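PDB 4ZGP: translation initiation factor eIF2 assembly protein from Schizosaccharomyces pombe, which acts as an ATP-dependent folding chaperone that binds the gamma subunit of eIF2, allowing it to assemble with the alpha and beta subunits. Local coordinates for residues Y38-K43 and D236-P241. Sequence-based numbering, arbitrary orientation.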
ATOM      1  N   TYR A  38       4.581   5.335  -8.001  1.00 24.41           N
ATOM      2  CA  TYR A  38       3.936   4.688  -9.151  1.00 23.41           C
ATOM      3  C   TYR A  38       4.633   5.142 -10.427  1.00 25.13           C
ATOM      4  O   TYR A  38       4.888   4.346 -11.318  1.00 27.81           O
ATOM      5  CB  TYR A  38       2.438   5.003  -9.225  1.00 26.21           C
ATOM      6  CG  TYR A  38       1.773   4.347 -10.417  1.00 24.23           C
ATOM      7  CD1 TYR A  38       1.532   2.980 -10.429  1.00 24.26           C
ATOM      8  CD2 TYR A  38       1.415   5.086 -11.541  1.00 33.80           C
ATOM      9  CE1 TYR A  38       0.933   2.369 -11.528  1.00 25.69           C
ATOM     10  CE2 TYR A  38       0.824   4.477 -12.641  1.00 32.21           C
ATOM     11  CZ  TYR A  38       0.591   3.117 -12.626  1.00 30.54           C
ATOM     12  OH  TYR A  38      -0.003   2.483 -13.704  1.00 31.80           O
ATOM     13  N   SER A  39       4.940   6.438 -10.459  1.00 29.63           N
ATOM     14  CA  SER A  39       5.731   7.092 -11.495  1.00 34.62           C
ATOM     15  C   SER A  39       7.073   6.406 -11.724  1.00 29.69           C
ATOM     16  O   SER A  39       7.417   6.055 -12.849  1.00 37.49           O
ATOM     17  CB  SER A  39       5.962   8.549 -11.096  1.00 41.94           C
ATOM     18  OG  SER A  39       6.182   8.607  -9.686  1.00 37.25           O
ATOM     19  N   LEU A  40       7.818   6.207 -10.641  1.00 27.09           N
ATOM     20  CA  LEU A  40       9.079   5.468 -10.698  1.00 21.58           C
ATOM     21  C   LEU A  40       8.983   4.062 -11.254  1.00 24.00           C
ATOM     22  O   LEU A  40       9.856   3.629 -11.999  1.00 21.04           O
ATOM     23  CB  LEU A  40       9.689   5.360  -9.296  1.00 23.55           C
ATOM     24  CG  LEU A  40      10.094   6.651  -8.610  1.00 26.91           C
ATOM     25  CD1 LEU A  40      10.702   6.342  -7.226  1.00 22.26           C
ATOM     26  CD2 LEU A  40      11.097   7.413  -9.507  1.00 27.90           C
ATOM     27  N   PHE A  41       7.947   3.338 -10.837  1.00 21.03           N
ATOM     28  CA  PHE A  41       7.920   1.896 -10.970  1.00 26.78           C
ATOM     29  C   PHE A  41       6.726   1.390 -11.781  1.00 25.18           C
ATOM     30  O   PHE A  41       6.268   0.272 -11.577  1.00 22.87           O
ATOM     31  CB  PHE A  41       7.925   1.274  -9.552  1.00 21.57           C
ATOM     32  CG  PHE A  41       9.122   1.702  -8.743  1.00 19.42           C
ATOM     33  CD1 PHE A  41      10.366   1.663  -9.316  1.00 19.16           C
ATOM     34  CD2 PHE A  41       8.981   2.189  -7.462  1.00 22.75           C
ATOM     35  CE1 PHE A  41      11.504   2.080  -8.613  1.00 20.03           C
ATOM     36  CE2 PHE A  41      10.102   2.593  -6.740  1.00 24.05           C
ATOM     37  CZ  PHE A  41      11.360   2.539  -7.326  1.00 21.33           C
ATOM     38  N   ARG A  42       6.252   2.215 -12.716  1.00 26.92           N
ATOM     39  CA  ARG A  42       5.084   1.879 -13.526  1.00 28.43           C
ATOM     40  C   ARG A  42       5.220   0.527 -14.212  1.00 24.93           C
ATOM     41  O   ARG A  42       4.258  -0.225 -14.295  1.00 28.34           O
ATOM     42  CB  ARG A  42       4.842   2.984 -14.573  1.00 32.40           C
ATOM     43  CG  ARG A  42       3.604   2.780 -15.455  1.00 41.31           C
ATOM     44  CD  ARG A  42       3.547   3.846 -16.556  1.00 44.91           C
ATOM     45  NE  ARG A  42       3.819   5.175 -16.011  1.00 56.48           N
ATOM     46  CZ  ARG A  42       2.887   6.069 -15.691  1.00 59.12           C
ATOM     47  NH1 ARG A  42       1.599   5.799 -15.879  1.00 58.52           N
ATOM     48  NH2 ARG A  42       3.246   7.243 -15.190  1.00 56.91           N
ATOM     49  N   LYS A  43       6.416   0.194 -14.673  1.00 23.22           N
ATOM     50  CA  LYS A  43       6.630  -1.069 -15.375  1.00 28.68           C
ATOM     51  C   LYS A  43       6.620  -2.307 -14.457  1.00 27.25           C
ATOM     52  O   LYS A  43       6.599  -3.441 -14.941  1.00 27.47           O
ATOM     53  CB  LYS A  43       7.956  -1.024 -16.138  1.00 35.39           C
ATOM     54  CG  LYS A  43       8.012   0.042 -17.248  1.00 39.66           C
ATOM     55  CD  LYS A  43       9.450   0.314 -17.681  1.00 46.54           C
ATOM     56  CE  LYS A  43       9.543   1.611 -18.490  1.00 54.18           C
ATOM     57  NZ  LYS A  43      10.954   1.976 -18.798  1.00 59.42           N
ATOM     58  N   ASP A 236      15.998   0.844  -7.418  1.00 25.20           N
ATOM     59  CA  ASP A 236      17.177   1.687  -7.190  1.00 28.83           C
ATOM     60  C   ASP A 236      16.867   3.181  -7.171  1.00 29.22           C
ATOM     61  O   ASP A 236      17.628   3.963  -6.602  1.00 28.08           O
ATOM     62  CB  ASP A 236      18.239   1.403  -8.261  1.00 27.72           C
ATOM     63  CG  ASP A 236      17.716   1.589  -9.675  1.00 34.49           C
ATOM     64  OD1 ASP A 236      16.939   0.723 -10.145  1.00 33.00           O
ATOM     65  OD2 ASP A 236      18.097   2.591 -10.337  1.00 37.52           O
ATOM     66  N   THR A 237      15.756   3.588  -7.776  1.00 23.92           N
ATOM     67  CA  THR A 237      15.415   5.016  -7.824  1.00 25.21           C
ATOM     68  C   THR A 237      14.636   5.467  -6.593  1.00 22.19           C
ATOM     69  O   THR A 237      14.368   6.658  -6.432  1.00 23.84           O
ATOM     70  CB  THR A 237      14.579   5.352  -9.074  1.00 24.23           C
ATOM     71  OG1 THR A 237      13.546   4.368  -9.204  1.00 23.66           O
ATOM     72  CG2 THR A 237      15.451   5.302 -10.308  1.00 23.39           C
ATOM     73  N   PHE A 238      14.246   4.530  -5.724  1.00 19.10           N
ATOM     74  CA  PHE A 238      13.540   4.945  -4.530  1.00 18.72           C
ATOM     75  C   PHE A 238      14.546   5.719  -3.659  1.00 22.15           C
ATOM     76  O   PHE A 238      15.675   5.274  -3.490  1.00 25.45           O
ATOM     77  CB  PHE A 238      12.926   3.755  -3.760  1.00 22.45           C
ATOM     78  CG  PHE A 238      11.977   4.203  -2.707  1.00 23.76           C
ATOM     79  CD1 PHE A 238      10.735   4.709  -3.070  1.00 21.29           C
ATOM     80  CD2 PHE A 238      12.349   4.227  -1.372  1.00 21.17           C
ATOM     81  CE1 PHE A 238       9.857   5.183  -2.106  1.00 21.54           C
ATOM     82  CE2 PHE A 238      11.477   4.695  -0.407  1.00 22.87           C
ATOM     83  CZ  PHE A 238      10.227   5.171  -0.775  1.00 20.47           C
ATOM     84  N   PRO A 239      14.140   6.890  -3.132  1.00 20.57           N
ATOM     85  CA  PRO A 239      15.147   7.835  -2.631  1.00 21.48           C
ATOM     86  C   PRO A 239      15.646   7.582  -1.210  1.00 27.11           C
ATOM     87  O   PRO A 239      16.654   8.192  -0.842  1.00 31.35           O
ATOM     88  CB  PRO A 239      14.427   9.191  -2.705  1.00 26.19           C
ATOM     89  CG  PRO A 239      12.996   8.884  -2.685  1.00 25.26           C
ATOM     90  CD  PRO A 239      12.849   7.552  -3.395  1.00 23.00           C
ATOM     91  N   ASP A 240      14.984   6.719  -0.444  1.00 24.77           N
ATOM     92  CA  ASP A 240      15.406   6.460   0.945  1.00 25.73           C
ATOM     93  C   ASP A 240      16.112   5.104   1.087  1.00 26.27           C
ATOM     94  O   ASP A 240      15.819   4.181   0.351  1.00 23.05           O
ATOM     95  CB  ASP A 240      14.199   6.527   1.874  1.00 30.04           C
ATOM     96  CG  ASP A 240      13.504   7.874   1.819  1.00 32.71           C
ATOM     97  OD1 ASP A 240      14.217   8.897   1.797  1.00 30.42           O
ATOM     98  OD2 ASP A 240      12.255   7.908   1.811  1.00 30.12           O
ATOM     99  N   PRO A 241      17.067   4.993   2.038  1.00 25.85           N
ATOM    100  CA  PRO A 241      17.810   3.745   2.223  1.00 28.62           C
ATOM    101  C   PRO A 241      17.010   2.649   2.926  1.00 23.82           C
ATOM    102  O   PRO A 241      17.304   1.461   2.719  1.00 25.83           O
ATOM    103  CB  PRO A 241      18.994   4.182   3.098  1.00 27.71           C
ATOM    104  CG  PRO A 241      18.441   5.294   3.930  1.00 28.38           C
ATOM    105  CD  PRO A 241      17.508   6.045   2.978  1.00 29.94           C
TER
HETATM  106  O   HOH W   1      12.537   4.281 -11.671  1.00 26.67           O
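Phe41 and Leu40 of 38-43 pack against Thr237 and Phe238 of 236-241. Among the van der Waals contacts, the leading corner of the Phe41 ring meets the second segment: CZ lies 4.1 Å from Phe238 CB, and the backbone N of Phe238 sits at the ring edge, near its plane. Leu40 CB covers one face of the same ring, over its centre, while Leu40 CD1 extends to 4.2 Å from Phe238 CA and its CD2 to 3.9 Å from Thr237 OG1. In this ATP-grasp protein the contact joins the segment on helix 34-40 to the loop between helix 221-233 and strand 243-250; Ile259 of strand 253-261 touches both Phe41 and Phe238, and Phe238 lies about 13 Å, side chain to ligand, from bound ADP. With an alanine at Phe41, a gap is likely to open beside Ile259, leaving Leu40 CB without the face it covers and Phe238 CB without its partner CZ. The polar link runs through one water, which donates to Leu40 O (2.8 Å) and hydrogen-bonds Thr237 OG1 (2.7 Å). Thr237 OG1, set between the backbone N and the carbonyl carbon (chi1 46°), also comes within 3.1 Å of Phe41 CE1, oblique to the ring.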